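Local atomic coordinates of Ice-binding protein (Flavobacteriaceae bacterium, PDB entry 5UYT), a protein that probably binds ice as a bacterial antifreeze protein, with two ice-binding-like right-handed beta-helix domains in one chain. Residues A208-P216 against Q329-V337. Sequence-based numbering, arbitrary orientation.
Sequences AVLTGPVAP and QGNENAVFV
Asn331 reaches across to the backbone of Leu210, its ND2 donating to Leu210 O at 3.1 Å. The N-H points nearly straight at the acceptor (162°), which lies close to the amide plane of Asn331, and ND2 is tilted 25° from the Leu210 carbonyl plane. With Asn331 CG anti to the backbone N (chi1 175°), ND2 faces Leu210 while OD1 accepts a weak bond from Asn333 N within the type I turn 331-334. Just past the turn, Val335 N donates to Thr211 O at 3.0 Å. Gln329, extended beyond CG, crosses Leu210 with NE2 3.4 Å from its CD1, and a water accepts from Leu210 N and, weakly, from Gln329 NE2. Farther on, Val335 straddles the Pro213 carbonyl: CG1 and CG2 each lie 3.5 Å from Pro213 O, with CG2 also meeting Ala215 CB. The Pro213 ring sets CG against Val337 CG2 at 3.6 Å. Were Asn331 an alanine, Leu210 O would probably lose this donor and Asn333 N its weak acceptor. Gly212 CA approaches Val335 O, a buried oxygen with no conventional donor, at 3.4 Å. The loop 208-216, between strands 198-200 and 224-228, thus lies along a coil of the second beta-solenoid, its middle fixed by two direct hydrogen bonds, with a water bridge on one side and mainly apolar packing on the other.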
loop_
_atom_site.group_PDB
_atom_site.type_symbol
_atom_site.label_atom_id
_atom_site.label_comp_id
_atom_site.label_asym_id
_atom_site.label_seq_id
_atom_site.Cartn_x
_atom_site.Cartn_y
_atom_site.Cartn_z
ATOM N N ALA A 208 3.652 15.310 1.221
ATOM C CA ALA A 208 4.029 15.234 -0.210
ATOM C C ALA A 208 3.186 14.253 -1.012
ATOM O O ALA A 208 2.936 13.132 -0.570
ATOM C CB ALA A 208 5.501 14.862 -0.357
ATOM N N VAL A 209 2.762 14.660 -2.208
ATOM C CA VAL A 209 1.968 13.799 -3.089
ATOM C C VAL A 209 2.873 12.725 -3.665
ATOM O O VAL A 209 3.899 13.057 -4.282
ATOM C CB VAL A 209 1.340 14.581 -4.266
ATOM C CG1 VAL A 209 0.529 13.656 -5.185
ATOM C CG2 VAL A 209 0.463 15.698 -3.749
ATOM N N LEU A 210 2.511 11.456 -3.478
ATOM C CA LEU A 210 3.330 10.355 -4.000
ATOM C C LEU A 210 3.129 10.205 -5.502
ATOM O O LEU A 210 1.973 10.187 -5.992
ATOM C CB LEU A 210 3.006 9.034 -3.278
ATOM C CG LEU A 210 3.312 8.967 -1.775
ATOM C CD1 LEU A 210 2.832 7.632 -1.166
ATOM C CD2 LEU A 210 4.790 9.186 -1.503
ATOM N N THR A 211 4.248 10.081 -6.221
ATOM C CA THR A 211 4.254 9.905 -7.669
ATOM C C THR A 211 4.675 8.513 -8.069
ATOM O O THR A 211 4.319 8.050 -9.154
ATOM C CB THR A 211 5.216 10.894 -8.367
ATOM O OG1 THR A 211 6.554 10.704 -7.870
ATOM C CG2 THR A 211 4.804 12.306 -8.102
ATOM N N GLY A 212 5.445 7.850 -7.202
ATOM C CA GLY A 212 6.135 6.636 -7.613
ATOM C C GLY A 212 7.307 7.005 -8.538
ATOM O O GLY A 212 7.575 8.199 -8.793
ATOM N N PRO A 213 8.023 5.988 -9.034
ATOM C CA PRO A 213 9.164 6.225 -9.937
ATOM C C PRO A 213 8.710 6.612 -11.343
ATOM O O PRO A 213 7.518 6.541 -11.659
ATOM C CB PRO A 213 9.853 4.858 -9.964
ATOM C CG PRO A 213 8.715 3.880 -9.824
ATOM C CD PRO A 213 7.790 4.546 -8.819
ATOM N N VAL A 214 9.661 7.061 -12.177
ATOM C CA VAL A 214 9.382 7.238 -13.613
ATOM C C VAL A 214 9.166 5.875 -14.252
ATOM O O VAL A 214 9.974 4.966 -14.049
ATOM C CB VAL A 214 10.545 7.980 -14.310
ATOM C CG1 VAL A 214 10.337 8.043 -15.821
ATOM C CG2 VAL A 214 10.679 9.371 -13.736
ATOM N N ALA A 215 8.044 5.733 -14.963
ATOM C CA ALA A 215 7.650 4.500 -15.666
ATOM C C ALA A 215 8.691 4.125 -16.721
ATOM O O ALA A 215 9.317 5.030 -17.303
ATOM C CB ALA A 215 6.283 4.667 -16.333
ATOM N N PRO A 216 8.888 2.815 -16.978
ATOM C CA PRO A 216 9.792 2.447 -18.055
ATOM C C PRO A 216 9.208 2.818 -19.409
ATOM O O PRO A 216 7.977 2.818 -19.583
ATOM C CB PRO A 216 9.842 0.923 -17.956
ATOM C CG PRO A 216 8.474 0.545 -17.409
ATOM C CD PRO A 216 8.283 1.614 -16.356
ATOM N N GLN A 329 -3.965 7.245 -4.265
ATOM C CA GLN A 329 -4.253 8.398 -3.400
ATOM C C GLN A 329 -4.692 9.654 -4.175
ATOM O O GLN A 329 -4.389 10.808 -3.782
ATOM C CB GLN A 329 -3.070 8.679 -2.450
ATOM C CG GLN A 329 -2.597 7.429 -1.695
ATOM C CD GLN A 329 -1.534 7.694 -0.604
ATOM O OE1 GLN A 329 -1.641 7.171 0.507
ATOM N NE2 GLN A 329 -0.502 8.443 -0.927
ATOM N N GLY A 330 -5.458 9.444 -5.237
ATOM C CA GLY A 330 -6.040 10.546 -6.014
ATOM C C GLY A 330 -5.195 11.023 -7.194
ATOM O O GLY A 330 -5.620 11.904 -7.938
ATOM N N ASN A 331 -3.994 10.467 -7.345
ATOM C CA ASN A 331 -3.057 10.901 -8.409
ATOM C C ASN A 331 -3.079 9.883 -9.546
ATOM O O ASN A 331 -2.408 8.847 -9.459
ATOM C CB ASN A 331 -1.634 11.028 -7.860
ATOM C CG ASN A 331 -0.609 11.356 -8.954
ATOM O OD1 ASN A 331 -0.959 11.677 -10.093
ATOM N ND2 ASN A 331 0.654 11.273 -8.605
ATOM N N GLU A 332 -3.818 10.187 -10.616
ATOM C CA GLU A 332 -4.050 9.181 -11.680
ATOM C C GLU A 332 -2.764 8.822 -12.414
ATOM O O GLU A 332 -2.643 7.719 -12.974
ATOM C CB GLU A 332 -5.132 9.629 -12.660
ATOM C CG GLU A 332 -4.738 10.787 -13.551
ATOM C CD GLU A 332 -5.735 11.039 -14.682
ATOM O OE1 GLU A 332 -5.706 12.163 -15.215
ATOM O OE2 GLU A 332 -6.511 10.118 -15.059
ATOM N N ASN A 333 -1.787 9.737 -12.360
ATOM C CA ASN A 333 -0.463 9.497 -12.985
ATOM C C ASN A 333 0.530 8.733 -12.123
ATOM O O ASN A 333 1.670 8.483 -12.557
ATOM C CB ASN A 333 0.142 10.802 -13.498
ATOM C CG ASN A 333 -0.793 11.535 -14.445
ATOM O OD1 ASN A 333 -1.117 12.686 -14.218
ATOM N ND2 ASN A 333 -1.263 10.854 -15.471
ATOM N N ALA A 334 0.093 8.304 -10.935
ATOM C CA ALA A 334 0.972 7.564 -10.026
ATOM C C ALA A 334 1.437 6.243 -10.662
ATOM O O ALA A 334 0.654 5.535 -11.286
ATOM C CB ALA A 334 0.244 7.264 -8.721
ATOM N N VAL A 335 2.701 5.886 -10.426
ATOM C CA VAL A 335 3.303 4.662 -10.972
ATOM C C VAL A 335 3.646 3.733 -9.781
ATOM O O VAL A 335 4.086 4.200 -8.703
ATOM C CB VAL A 335 4.618 4.997 -11.713
ATOM C CG1 VAL A 335 5.435 3.731 -12.039
ATOM C CG2 VAL A 335 4.329 5.793 -12.979
ATOM N N PHE A 336 3.465 2.438 -10.000
ATOM C CA PHE A 336 3.794 1.426 -9.011
ATOM C C PHE A 336 4.751 0.462 -9.671
ATOM O O PHE A 336 4.451 -0.079 -10.760
ATOM C CB PHE A 336 2.539 0.645 -8.633
ATOM C CG PHE A 336 1.426 1.500 -8.097
ATOM C CD1 PHE A 336 1.210 1.569 -6.718
ATOM C CD2 PHE A 336 0.585 2.214 -8.965
ATOM C CE1 PHE A 336 0.157 2.346 -6.214
ATOM C CE2 PHE A 336 -0.464 2.991 -8.454
ATOM C CZ PHE A 336 -0.673 3.055 -7.094
ATOM N N VAL A 337 5.893 0.210 -9.040
ATOM C CA VAL A 337 6.783 -0.812 -9.565
ATOM C C VAL A 337 6.993 -1.868 -8.487
ATOM O O VAL A 337 7.316 -1.540 -7.351
ATOM C CB VAL A 337 8.133 -0.225 -10.034
ATOM C CG1 VAL A 337 9.135 -1.354 -10.335
ATOM C CG2 VAL A 337 7.939 0.656 -11.292
HETATM O O HOH W 1 0.052 10.909 -2.301
#